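Local coordinates for peroxisomal fatty acid beta-oxidation multifunctional protein MFP2 (Arabidopsis thaliana, PDB 2WTB) that catalyses the enoyl-CoA hydratase and 3-hydroxyacyl-CoA dehydrogenase steps of peroxisomal fatty acid beta-oxidation during seed germination, at residues L160-L168 and A227-T238. Sequence-based numbering, arbitrary orientation.
Sequences LTKALEMIL and AREILTFAKAQT
CG2 of I230 meets both L160 and L164, and this trio shows how two nearly parallel helices can adhere through aliphatic side chains, with no hydrogen bond between them. The tight part lies at the N-terminal end of 160-168. There CG2 of I230 lies 3.6 Å from CD1 of L164 and 3.8 Å from CD2 of L160. L160 meets I230 tip to tip, its CG swung anti to the backbone N (chi1 -175°), which carries CD2 across to I230 and onto CB of A227. One turn on, CD1 of L164 reaches CB of A234 at 4.1 Å, and L252 of helix 247-260 covers L164 further. The other end is looser: L168 and T238 are partly exposed, and the CA spacing grows from 7.6 Å (L160 to A227) to 8.7 Å (L168 to T238). CD1 of L168 touches CB of A234 distantly and OG1 of T238 at 4.0 Å. That hydroxyl bonds to O of A234 at 3.0 Å, from above the carbonyl plane, so it is held against its own helix. A valine in place of T238 would probably leave this carbonyl with just its backbone donor. T161, exposed, adds a marginal touch of OG1 on CD1 of I230. The segments cross at -21° with axes 11.0 Å apart; the contact lays helix 224-241 on helix 160-169 of the crotonase-type hydratase/isomerase region.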
loop_
_atom_site.group_PDB
_atom_site.type_symbol
_atom_site.label_atom_id
_atom_site.label_comp_id
_atom_site.label_asym_id
_atom_site.label_seq_id
_atom_site.Cartn_x
_atom_site.Cartn_y
_atom_site.Cartn_z
ATOM N N LEU A 160 3.173 -4.220 27.687
ATOM C CA LEU A 160 4.301 -4.199 26.763
ATOM C C LEU A 160 4.066 -5.095 25.550
ATOM O O LEU A 160 4.399 -4.729 24.424
ATOM C CB LEU A 160 5.587 -4.619 27.475
ATOM C CG LEU A 160 6.855 -4.506 26.628
ATOM C CD1 LEU A 160 7.027 -3.079 26.123
ATOM C CD2 LEU A 160 8.082 -4.962 27.406
ATOM N N THR A 161 3.493 -6.271 25.786
ATOM C CA THR A 161 3.260 -7.239 24.719
ATOM C C THR A 161 2.313 -6.696 23.652
ATOM O O THR A 161 2.571 -6.827 22.453
ATOM C CB THR A 161 2.699 -8.561 25.275
ATOM O OG1 THR A 161 3.609 -9.098 26.244
ATOM C CG2 THR A 161 2.505 -9.569 24.156
ATOM N N LYS A 162 1.218 -6.084 24.091
ATOM C CA LYS A 162 0.238 -5.530 23.165
ATOM C C LYS A 162 0.766 -4.265 22.505
ATOM O O LYS A 162 0.613 -4.074 21.298
ATOM C CB LYS A 162 -1.077 -5.230 23.881
ATOM C CG LYS A 162 -2.203 -4.854 22.940
ATOM C CD LYS A 162 -2.389 -5.922 21.878
ATOM C CE LYS A 162 -3.596 -5.637 21.000
ATOM N NZ LYS A 162 -3.767 -6.682 19.946
ATOM N N ALA A 163 1.384 -3.401 23.304
ATOM C CA ALA A 163 1.956 -2.165 22.790
ATOM C C ALA A 163 2.940 -2.473 21.669
ATOM O O ALA A 163 2.925 -1.825 20.620
ATOM C CB ALA A 163 2.646 -1.397 23.905
ATOM N N LEU A 164 3.787 -3.469 21.899
ATOM C CA LEU A 164 4.776 -3.881 20.914
ATOM C C LEU A 164 4.103 -4.362 19.640
ATOM O O LEU A 164 4.570 -4.077 18.539
ATOM C CB LEU A 164 5.689 -4.976 21.475
ATOM C CG LEU A 164 6.813 -4.494 22.392
ATOM C CD1 LEU A 164 7.757 -5.636 22.722
ATOM C CD2 LEU A 164 7.569 -3.352 21.740
ATOM N N GLU A 165 3.008 -5.099 19.793
ATOM C CA GLU A 165 2.273 -5.589 18.636
ATOM C C GLU A 165 1.712 -4.420 17.841
ATOM O O GLU A 165 1.935 -4.315 16.637
ATOM C CB GLU A 165 1.139 -6.521 19.062
ATOM C CG GLU A 165 0.299 -7.025 17.899
ATOM C CD GLU A 165 -1.029 -7.605 18.346
ATOM O OE1 GLU A 165 -1.183 -7.873 19.556
ATOM O OE2 GLU A 165 -1.918 -7.790 17.488
ATOM N N MET A 166 0.994 -3.535 18.526
ATOM C CA MET A 166 0.359 -2.391 17.883
ATOM C C MET A 166 1.368 -1.494 17.170
ATOM O O MET A 166 1.175 -1.132 16.008
ATOM C CB MET A 166 -0.435 -1.572 18.902
ATOM C CG MET A 166 -1.626 -2.299 19.498
ATOM S SD MET A 166 -2.493 -1.301 20.724
ATOM C CE MET A 166 -3.045 0.072 19.715
ATOM N N ILE A 167 2.443 -1.139 17.867
ATOM C CA ILE A 167 3.438 -0.231 17.310
ATOM C C ILE A 167 4.214 -0.856 16.151
ATOM O O ILE A 167 4.488 -0.197 15.150
ATOM C CB ILE A 167 4.426 0.247 18.385
ATOM C CG1 ILE A 167 3.694 1.067 19.445
ATOM C CG2 ILE A 167 5.540 1.069 17.756
ATOM C CD1 ILE A 167 4.621 1.760 20.418
ATOM N N LEU A 168 4.565 -2.128 16.287
ATOM C CA LEU A 168 5.330 -2.808 15.249
ATOM C C LEU A 168 4.465 -3.151 14.042
ATOM O O LEU A 168 4.856 -2.910 12.900
ATOM C CB LEU A 168 6.004 -4.068 15.800
ATOM C CG LEU A 168 7.152 -3.831 16.781
ATOM C CD1 LEU A 168 7.808 -5.148 17.170
ATOM C CD2 LEU A 168 8.171 -2.874 16.185
ATOM N N ALA A 227 10.981 -7.624 31.036
ATOM C CA ALA A 227 10.749 -6.606 30.023
ATOM C C ALA A 227 11.914 -6.583 29.043
ATOM O O ALA A 227 11.718 -6.427 27.837
ATOM C CB ALA A 227 10.562 -5.242 30.664
ATOM N N ARG A 228 13.127 -6.747 29.565
ATOM C CA ARG A 228 14.317 -6.806 28.722
ATOM C C ARG A 228 14.299 -8.043 27.834
ATOM O O ARG A 228 14.785 -8.015 26.704
ATOM C CB ARG A 228 15.592 -6.787 29.568
ATOM C CG ARG A 228 16.019 -5.401 30.018
ATOM C CD ARG A 228 17.507 -5.365 30.323
ATOM N NE ARG A 228 17.996 -4.004 30.521
ATOM C CZ ARG A 228 18.367 -3.507 31.696
ATOM N NH1 ARG A 228 18.311 -4.261 32.784
ATOM N NH2 ARG A 228 18.800 -2.256 31.781
ATOM N N GLU A 229 13.737 -9.129 28.355
ATOM C CA GLU A 229 13.610 -10.366 27.599
ATOM C C GLU A 229 12.636 -10.178 26.439
ATOM O O GLU A 229 12.857 -10.677 25.335
ATOM C CB GLU A 229 13.131 -11.492 28.516
ATOM C CG GLU A 229 13.265 -12.885 27.927
ATOM C CD GLU A 229 12.941 -13.971 28.934
ATOM O OE1 GLU A 229 12.402 -13.641 30.011
ATOM O OE2 GLU A 229 13.228 -15.154 28.650
ATOM N N ILE A 230 11.558 -9.446 26.702
ATOM C CA ILE A 230 10.544 -9.171 25.694
ATOM C C ILE A 230 11.069 -8.195 24.644
ATOM O O ILE A 230 10.819 -8.359 23.450
ATOM C CB ILE A 230 9.265 -8.602 26.337
ATOM C CG1 ILE A 230 8.554 -9.690 27.144
ATOM C CG2 ILE A 230 8.338 -8.046 25.279
ATOM C CD1 ILE A 230 7.467 -9.167 28.046
ATOM N N LEU A 231 11.803 -7.183 25.100
ATOM C CA LEU A 231 12.376 -6.181 24.207
ATOM C C LEU A 231 13.485 -6.770 23.340
ATOM O O LEU A 231 13.553 -6.515 22.138
ATOM C CB LEU A 231 12.902 -4.988 25.010
ATOM C CG LEU A 231 11.839 -4.012 25.523
ATOM C CD1 LEU A 231 12.359 -3.199 26.699
ATOM C CD2 LEU A 231 11.365 -3.102 24.400
ATOM N N THR A 232 14.359 -7.555 23.958
ATOM C CA THR A 232 15.415 -8.231 23.221
ATOM C C THR A 232 14.812 -9.096 22.118
ATOM O O THR A 232 15.182 -8.979 20.950
ATOM C CB THR A 232 16.287 -9.096 24.152
ATOM O OG1 THR A 232 17.235 -8.260 24.828
ATOM C CG2 THR A 232 17.032 -10.157 23.357
ATOM N N PHE A 233 13.870 -9.955 22.496
ATOM C CA PHE A 233 13.206 -10.831 21.539
ATOM C C PHE A 233 12.698 -10.042 20.334
ATOM O O PHE A 233 13.040 -10.356 19.192
ATOM C CB PHE A 233 12.051 -11.575 22.211
ATOM C CG PHE A 233 11.291 -12.482 21.284
ATOM C CD1 PHE A 233 11.640 -13.814 21.156
ATOM C CD2 PHE A 233 10.222 -12.002 20.544
ATOM C CE1 PHE A 233 10.943 -14.651 20.306
ATOM C CE2 PHE A 233 9.520 -12.834 19.693
ATOM C CZ PHE A 233 9.882 -14.160 19.574
ATOM N N ALA A 234 11.886 -9.021 20.599
ATOM C CA ALA A 234 11.329 -8.174 19.546
ATOM C C ALA A 234 12.408 -7.675 18.592
ATOM O O ALA A 234 12.323 -7.888 17.385
ATOM C CB ALA A 234 10.577 -7.000 20.154
ATOM N N LYS A 235 13.419 -7.009 19.143
ATOM C CA LYS A 235 14.540 -6.518 18.350
ATOM C C LYS A 235 15.069 -7.615 17.437
ATOM O O LYS A 235 15.302 -7.394 16.248
ATOM C CB LYS A 235 15.672 -6.038 19.260
ATOM C CG LYS A 235 15.336 -4.833 20.120
ATOM C CD LYS A 235 16.436 -4.583 21.142
ATOM C CE LYS A 235 16.218 -3.282 21.894
ATOM N NZ LYS A 235 16.348 -2.101 20.998
ATOM N N ALA A 236 15.253 -8.801 18.009
ATOM C CA ALA A 236 15.822 -9.931 17.285
ATOM C C ALA A 236 15.003 -10.312 16.057
ATOM O O ALA A 236 15.547 -10.445 14.961
ATOM C CB ALA A 236 15.979 -11.128 18.214
ATOM N N GLN A 237 13.697 -10.485 16.237
ATOM C CA GLN A 237 12.844 -10.939 15.143
ATOM C C GLN A 237 12.495 -9.813 14.171
ATOM O O GLN A 237 12.001 -10.066 13.071
ATOM C CB GLN A 237 11.572 -11.599 15.678
ATOM C CG GLN A 237 10.497 -10.628 16.118
ATOM C CD GLN A 237 9.150 -11.300 16.280
ATOM O OE1 GLN A 237 9.043 -12.526 16.206
ATOM N NE2 GLN A 237 8.110 -10.503 16.498
ATOM N N THR A 238 12.751 -8.574 14.575
ATOM C CA THR A 238 12.549 -7.431 13.692
ATOM C C THR A 238 13.731 -7.304 12.736
ATOM O O THR A 238 13.611 -6.736 11.650
ATOM C CB THR A 238 12.351 -6.119 14.484
ATOM O OG1 THR A 238 11.118 -6.184 15.211
ATOM C CG2 THR A 238 12.306 -4.922 13.547
#